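Local coordinates for protein glutaredoxin (Methanosarcina acetivorans, PDB 5CAX) that acts as a glutaredoxin-like enzyme with coenzyme M-dependent protein disulfide reductase activity, and probably serves in electron transfer, at residues 8-13 with 48-53; 16-21 with 44-49. All coordinates share one frame; numbering follows the deposited sequence.

Interactions 1 and 2 pin two parts of the N-terminal arm to the same run of chain, the approach to strand 48-51 and the strand itself, with their centres about 13 Å apart. They share Glu48 and Tyr49, although these two residues carry only interaction 1. The contacts meet where CG of Lys12 packs on the backbone O of Phe47 at 3.3 Å, and where NZ of Lys12 forms a long, weak ion pair with OD2 of Asp46, 3.8 Å away. The cadmium held by Asp46 also lies about 3 Å from the nearest side-chain atom of Lys12. The cadmium ions bound at Asp18 and Asp46 in interaction 2 are distinct from the one at Cys30, Cys33 and Phe76.

Interaction 1: 8-13 with 48-53; sequences TDKGKH and EYVFVD
Tyr49 and His13 meet edge to face: the planes stand 86° apart with centroids separated by 5.2 Å, and the phenol brings its OH over the imidazole, offset toward the rim. With chi1 at 68°, CG of Tyr49 sits between the backbone N and the carbonyl carbon, which brings the ring alongside Gly11 and His13. There the carbonyl O of Gly11 lies over one of its faces, 3.1 Å from CE2 of Tyr49. A weak hydrogen bond from Lys37 of helix 31-43 reaches the phenol oxygen.

Glu48 bends at chi2 toward the backbone of 8-13. Its OE1 accepts the backbone N of Lys10 at 3.1 Å, from well above the carboxylate plane, while CB of Lys12 rests against CD of Glu48 at 3.6 Å. The carboxylate of Asp9 crosses it at a steep tilt, OD2 to OE2 of Glu48 being 3.8 Å, a like-charge approach that the more distant ammonium of Lys12 probably eases. An alanine here in place of Glu48 removes the carboxylate, which would probably leave the Lys10 amide without this acceptor and CB of Lys12 without the group it rests on.

Between these side chains the N of Gly11 donates an almost straight bond to O of Tyr49 (2.8 Å). The aliphatic part of Lys10 runs over Val50, with CB 3.4 Å from CG2 of Val50, and ends across CB of Phe51. The end-to-end direction of 8-13 lies 96° from that of strand 48-51, an outermost strand of a four-stranded mixed sheet in 2-1-3-4 order, the core of the thioredoxin fold shared by glutaredoxins.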
loop_
_atom_site.group_PDB
_atom_site.type_symbol
_atom_site.label_atom_id
_atom_site.label_comp_id
_atom_site.label_asym_id
_atom_site.label_seq_id
_atom_site.Cartn_x
_atom_site.Cartn_y
_atom_site.Cartn_z
ATOM N N THR A 8 -5.442 -8.500 -1.820
ATOM C CA THR A 8 -4.705 -7.601 -0.974
ATOM C C THR A 8 -3.471 -8.367 -0.452
ATOM O O THR A 8 -2.976 -8.061 0.623
ATOM C CB THR A 8 -5.606 -7.004 0.158
ATOM O OG1 THR A 8 -6.370 -8.033 0.795
ATOM C CG2 THR A 8 -6.592 -6.037 -0.443
ATOM N N ASP A 9 -3.006 -9.395 -1.179
ATOM C CA ASP A 9 -1.718 -10.023 -0.810
ATOM C C ASP A 9 -0.470 -9.744 -1.686
ATOM O O ASP A 9 -0.573 -9.574 -2.895
ATOM C CB ASP A 9 -1.852 -11.552 -0.792
ATOM C CG ASP A 9 -2.810 -12.065 0.253
ATOM O OD1 ASP A 9 -4.044 -12.017 0.021
ATOM O OD2 ASP A 9 -2.320 -12.489 1.329
ATOM N N LYS A 10 0.716 -9.804 -1.083
ATOM C CA LYS A 10 1.972 -10.001 -1.832
ATOM C C LYS A 10 3.154 -10.244 -0.934
ATOM O O LYS A 10 3.398 -11.374 -0.575
ATOM C CB LYS A 10 2.348 -8.844 -2.778
ATOM C CG LYS A 10 3.606 -9.184 -3.674
ATOM C CD LYS A 10 4.041 -8.080 -4.650
ATOM C CE LYS A 10 5.520 -8.191 -5.043
ATOM N NZ LYS A 10 5.872 -9.372 -5.884
ATOM N N GLY A 11 3.897 -9.188 -0.601
ATOM C CA GLY A 11 5.173 -9.348 0.058
ATOM C C GLY A 11 5.310 -8.739 1.424
ATOM O O GLY A 11 6.200 -7.923 1.672
ATOM N N LYS A 12 4.463 -9.219 2.317
ATOM C CA LYS A 12 4.368 -8.799 3.713
ATOM C C LYS A 12 5.657 -8.454 4.495
ATOM O O LYS A 12 6.075 -9.199 5.383
ATOM C CB LYS A 12 3.656 -9.903 4.477
ATOM C CG LYS A 12 3.161 -9.438 5.784
ATOM C CD LYS A 12 3.072 -10.544 6.765
ATOM C CE LYS A 12 2.192 -10.059 7.829
ATOM N NZ LYS A 12 1.201 -9.117 7.196
ATOM N N HIS A 13 6.266 -7.299 4.200
ATOM C CA HIS A 13 7.427 -6.823 4.982
ATOM C C HIS A 13 7.031 -6.528 6.414
ATOM O O HIS A 13 7.064 -5.380 6.848
ATOM C CB HIS A 13 8.041 -5.558 4.382
ATOM C CG HIS A 13 9.433 -5.744 3.841
ATOM N ND1 HIS A 13 10.378 -4.739 3.868
ATOM C CD2 HIS A 13 10.035 -6.807 3.263
ATOM C CE1 HIS A 13 11.504 -5.178 3.336
ATOM N NE2 HIS A 13 11.324 -6.432 2.967
ATOM N N GLU A 48 0.875 -5.145 4.476
ATOM C CA GLU A 48 1.184 -5.933 3.294
ATOM C C GLU A 48 1.596 -4.958 2.228
ATOM O O GLU A 48 1.097 -3.832 2.212
ATOM C CB GLU A 48 -0.030 -6.736 2.803
ATOM C CG GLU A 48 -0.128 -8.165 3.348
ATOM C CD GLU A 48 0.706 -9.190 2.597
ATOM O OE1 GLU A 48 1.498 -8.822 1.716
ATOM O OE2 GLU A 48 0.517 -10.397 2.847
ATOM N N TYR A 49 2.532 -5.330 1.362
ATOM C CA TYR A 49 2.696 -4.522 0.168
ATOM C C TYR A 49 2.805 -5.356 -1.087
ATOM O O TYR A 49 3.313 -6.469 -1.065
ATOM C CB TYR A 49 3.871 -3.566 0.280
ATOM C CG TYR A 49 5.257 -4.140 0.311
ATOM C CD1 TYR A 49 6.026 -4.262 -0.857
ATOM C CD2 TYR A 49 5.830 -4.502 1.507
ATOM C CE1 TYR A 49 7.329 -4.757 -0.812
ATOM C CE2 TYR A 49 7.099 -4.986 1.547
ATOM C CZ TYR A 49 7.853 -5.110 0.411
ATOM O OH TYR A 49 9.123 -5.603 0.570
ATOM N N VAL A 50 2.278 -4.776 -2.166
ATOM C CA VAL A 50 2.174 -5.363 -3.483
ATOM C C VAL A 50 2.862 -4.447 -4.510
ATOM O O VAL A 50 2.443 -3.306 -4.728
ATOM C CB VAL A 50 0.664 -5.569 -3.890
ATOM C CG1 VAL A 50 0.519 -6.129 -5.302
ATOM C CG2 VAL A 50 -0.089 -6.453 -2.888
ATOM N N PHE A 51 3.923 -4.950 -5.145
ATOM C CA PHE A 51 4.531 -4.281 -6.288
ATOM C C PHE A 51 3.888 -4.735 -7.601
ATOM O O PHE A 51 4.277 -5.743 -8.195
ATOM C CB PHE A 51 6.044 -4.518 -6.320
ATOM C CG PHE A 51 6.812 -3.613 -5.401
ATOM C CD1 PHE A 51 6.461 -2.267 -5.286
ATOM C CD2 PHE A 51 7.862 -4.102 -4.635
ATOM C CE1 PHE A 51 7.158 -1.420 -4.437
ATOM C CE2 PHE A 51 8.564 -3.273 -3.784
ATOM C CZ PHE A 51 8.213 -1.924 -3.681
ATOM N N VAL A 52 2.917 -3.939 -8.045
ATOM C CA VAL A 52 2.085 -4.226 -9.212
ATOM C C VAL A 52 2.893 -4.433 -10.504
ATOM O O VAL A 52 2.520 -5.236 -11.346
ATOM C CB VAL A 52 1.022 -3.107 -9.398
ATOM C CG1 VAL A 52 0.208 -3.353 -10.660
ATOM C CG2 VAL A 52 0.068 -3.096 -8.180
ATOM N N ASP A 53 3.994 -3.718 -10.682
ATOM C CA ASP A 53 4.738 -3.898 -11.925
ATOM C C ASP A 53 5.354 -5.296 -12.023
ATOM O O ASP A 53 5.671 -5.770 -13.108
ATOM C CB ASP A 53 5.830 -2.840 -12.073
ATOM C CG ASP A 53 6.749 -2.777 -10.882
ATOM O OD1 ASP A 53 6.244 -2.848 -9.746
ATOM O OD2 ASP A 53 7.975 -2.632 -11.092
#

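Interaction 2: 16-21 with 44-49; sequences GIDRGK and GVDFEY. With CD (cadmium ion), chain E; CD (cadmium ion), chain F.
The carboxylates of Asp18 and Asp46 run alongside each other, both ends directed alike, with planes 53° apart. OD1 of Asp18 sits above one face of the Asp46 group, 3.8 Å from its CG, while NZ of Lys12 lies on the other side of that carboxylate. Each acid holds its own cadmium: OD1 of Asp18 binds one at 2.6 Å, and OD1 of Asp46 binds the other, which also takes a water. The metal charges probably offset the repulsion between the two acids. CG of Asp46 is anti to its backbone N (chi1 -156°), which carries the carboxylate out toward Asp18. The Phe47 ring receives the carbonyl O of Val45 at its edge.

Beneath the acids, the N of Asp46 donates to O of Ile17 (3.2 Å), reaching it from above the carbonyl plane. One water completes the tie, accepting from N of Arg19 and donating to the carbonyl O of Asp46 at 2.7 Å.

Gly44 closes helix 31-43 in a Schellman motif. Strand 22-26, this helix and the parallel strand 48-51 form a beta-alpha-beta unit, and the loop entering strand 22-26 lies against the link from the helix to strand 48-51, with Val45 packed on Ile22, and Arg19 reaching O of Leu99 at the end of helix 92-99.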
loop_
_atom_site.group_PDB
_atom_site.type_symbol
_atom_site.label_atom_id
_atom_site.label_comp_id
_atom_site.label_asym_id
_atom_site.label_seq_id
_atom_site.Cartn_x
_atom_site.Cartn_y
_atom_site.Cartn_z
ATOM N N GLY A 16 5.135 -5.823 12.939
ATOM C CA GLY A 16 4.031 -6.083 13.847
ATOM C C GLY A 16 3.398 -4.841 14.387
ATOM O O GLY A 16 3.389 -3.835 13.707
ATOM N N ILE A 17 2.917 -4.883 15.623
ATOM C CA ILE A 17 2.097 -3.798 16.146
ATOM C C ILE A 17 0.865 -3.759 15.270
ATOM O O ILE A 17 0.853 -3.219 14.160
ATOM C CB ILE A 17 2.795 -2.428 16.162
ATOM C CG1 ILE A 17 4.070 -2.499 16.991
ATOM C CG2 ILE A 17 1.857 -1.377 16.728
ATOM C CD1 ILE A 17 3.861 -3.091 18.369
ATOM N N ASP A 18 -0.201 -4.313 15.796
ATOM C CA ASP A 18 -1.409 -4.389 15.025
ATOM C C ASP A 18 -2.154 -3.091 15.046
ATOM O O ASP A 18 -2.614 -2.623 16.092
ATOM C CB ASP A 18 -2.268 -5.531 15.528
ATOM C CG ASP A 18 -1.649 -6.840 15.203
ATOM O OD1 ASP A 18 -1.588 -7.076 13.979
ATOM O OD2 ASP A 18 -1.210 -7.599 16.111
ATOM N N ARG A 19 -2.219 -2.503 13.860
ATOM C CA ARG A 19 -2.936 -1.263 13.634
ATOM C C ARG A 19 -3.891 -1.440 12.466
ATOM O O ARG A 19 -3.949 -0.602 11.576
ATOM C CB ARG A 19 -1.962 -0.115 13.371
ATOM C CG ARG A 19 -1.080 0.160 14.548
ATOM C CD ARG A 19 -1.895 0.610 15.733
ATOM N NE ARG A 19 -1.053 0.624 16.920
ATOM C CZ ARG A 19 -0.351 1.672 17.341
ATOM N NH1 ARG A 19 -0.395 2.819 16.678
ATOM N NH2 ARG A 19 0.393 1.567 18.436
ATOM N N GLY A 20 -4.590 -2.572 12.442
ATOM C CA GLY A 20 -5.600 -2.825 11.439
ATOM C C GLY A 20 -5.043 -3.416 10.171
ATOM O O GLY A 20 -3.927 -3.909 10.133
ATOM N N LYS A 21 -5.828 -3.331 9.112
ATOM C CA LYS A 21 -5.442 -3.869 7.817
ATOM C C LYS A 21 -4.813 -2.771 6.941
ATOM O O LYS A 21 -5.446 -1.764 6.593
ATOM C CB LYS A 21 -6.663 -4.502 7.134
ATOM C CG LYS A 21 -6.359 -5.376 5.945
ATOM C CD LYS A 21 -7.610 -6.110 5.536
ATOM C CE LYS A 21 -7.402 -6.899 4.285
ATOM N NZ LYS A 21 -8.633 -7.568 3.895
ATOM N N GLY A 44 7.133 0.444 11.967
ATOM C CA GLY A 44 7.155 -0.822 12.655
ATOM C C GLY A 44 5.778 -1.424 12.753
ATOM O O GLY A 44 5.510 -2.176 13.682
ATOM N N VAL A 45 4.896 -1.036 11.836
ATOM C CA VAL A 45 3.542 -1.579 11.794
ATOM C C VAL A 45 3.359 -2.879 10.980
ATOM O O VAL A 45 4.172 -3.272 10.144
ATOM C CB VAL A 45 2.544 -0.535 11.257
ATOM C CG1 VAL A 45 2.554 0.710 12.138
ATOM C CG2 VAL A 45 2.833 -0.214 9.790
ATOM N N ASP A 46 2.267 -3.559 11.284
ATOM C CA ASP A 46 1.857 -4.751 10.570
ATOM C C ASP A 46 1.136 -4.341 9.281
ATOM O O ASP A 46 0.137 -3.615 9.343
ATOM C CB ASP A 46 0.950 -5.587 11.478
ATOM C CG ASP A 46 0.928 -7.050 11.111
ATOM O OD1 ASP A 46 1.861 -7.744 11.554
ATOM O OD2 ASP A 46 -0.010 -7.501 10.413
ATOM N N PHE A 47 1.648 -4.782 8.130
ATOM C CA PHE A 47 1.077 -4.453 6.809
ATOM C C PHE A 47 1.480 -5.375 5.624
ATOM O O PHE A 47 2.314 -6.252 5.724
ATOM C CB PHE A 47 1.410 -2.994 6.457
ATOM C CG PHE A 47 2.839 -2.760 6.009
ATOM C CD1 PHE A 47 3.137 -2.559 4.664
ATOM C CD2 PHE A 47 3.873 -2.695 6.930
ATOM C CE1 PHE A 47 4.437 -2.323 4.254
ATOM C CE2 PHE A 47 5.177 -2.461 6.520
ATOM C CZ PHE A 47 5.461 -2.273 5.180
ATOM N N GLU A 48 0.875 -5.145 4.476
ATOM C CA GLU A 48 1.184 -5.933 3.294
ATOM C C GLU A 48 1.596 -4.958 2.228
ATOM O O GLU A 48 1.097 -3.832 2.212
ATOM C CB GLU A 48 -0.030 -6.736 2.803
ATOM C CG GLU A 48 -0.128 -8.165 3.348
ATOM C CD GLU A 48 0.706 -9.190 2.597
ATOM O OE1 GLU A 48 1.498 -8.822 1.716
ATOM O OE2 GLU A 48 0.517 -10.397 2.847
ATOM N N TYR A 49 2.532 -5.330 1.362
ATOM C CA TYR A 49 2.696 -4.522 0.168
ATOM C C TYR A 49 2.805 -5.356 -1.087
ATOM O O TYR A 49 3.313 -6.469 -1.065
ATOM C CB TYR A 49 3.871 -3.566 0.280
ATOM C CG TYR A 49 5.257 -4.140 0.311
ATOM C CD1 TYR A 49 6.026 -4.262 -0.857
ATOM C CD2 TYR A 49 5.830 -4.502 1.507
ATOM C CE1 TYR A 49 7.329 -4.757 -0.812
ATOM C CE2 TYR A 49 7.099 -4.986 1.547
ATOM C CZ TYR A 49 7.853 -5.110 0.411
ATOM O OH TYR A 49 9.123 -5.603 0.570
HETATM CD CD CD E . -0.562 -9.463 14.024
HETATM CD CD CD F . 1.329 -10.066 10.543
HETATM O O HOH W 1 -1.776 -3.589 11.276
HETATM O O HOH W 2 -1.177 -10.406 11.220
#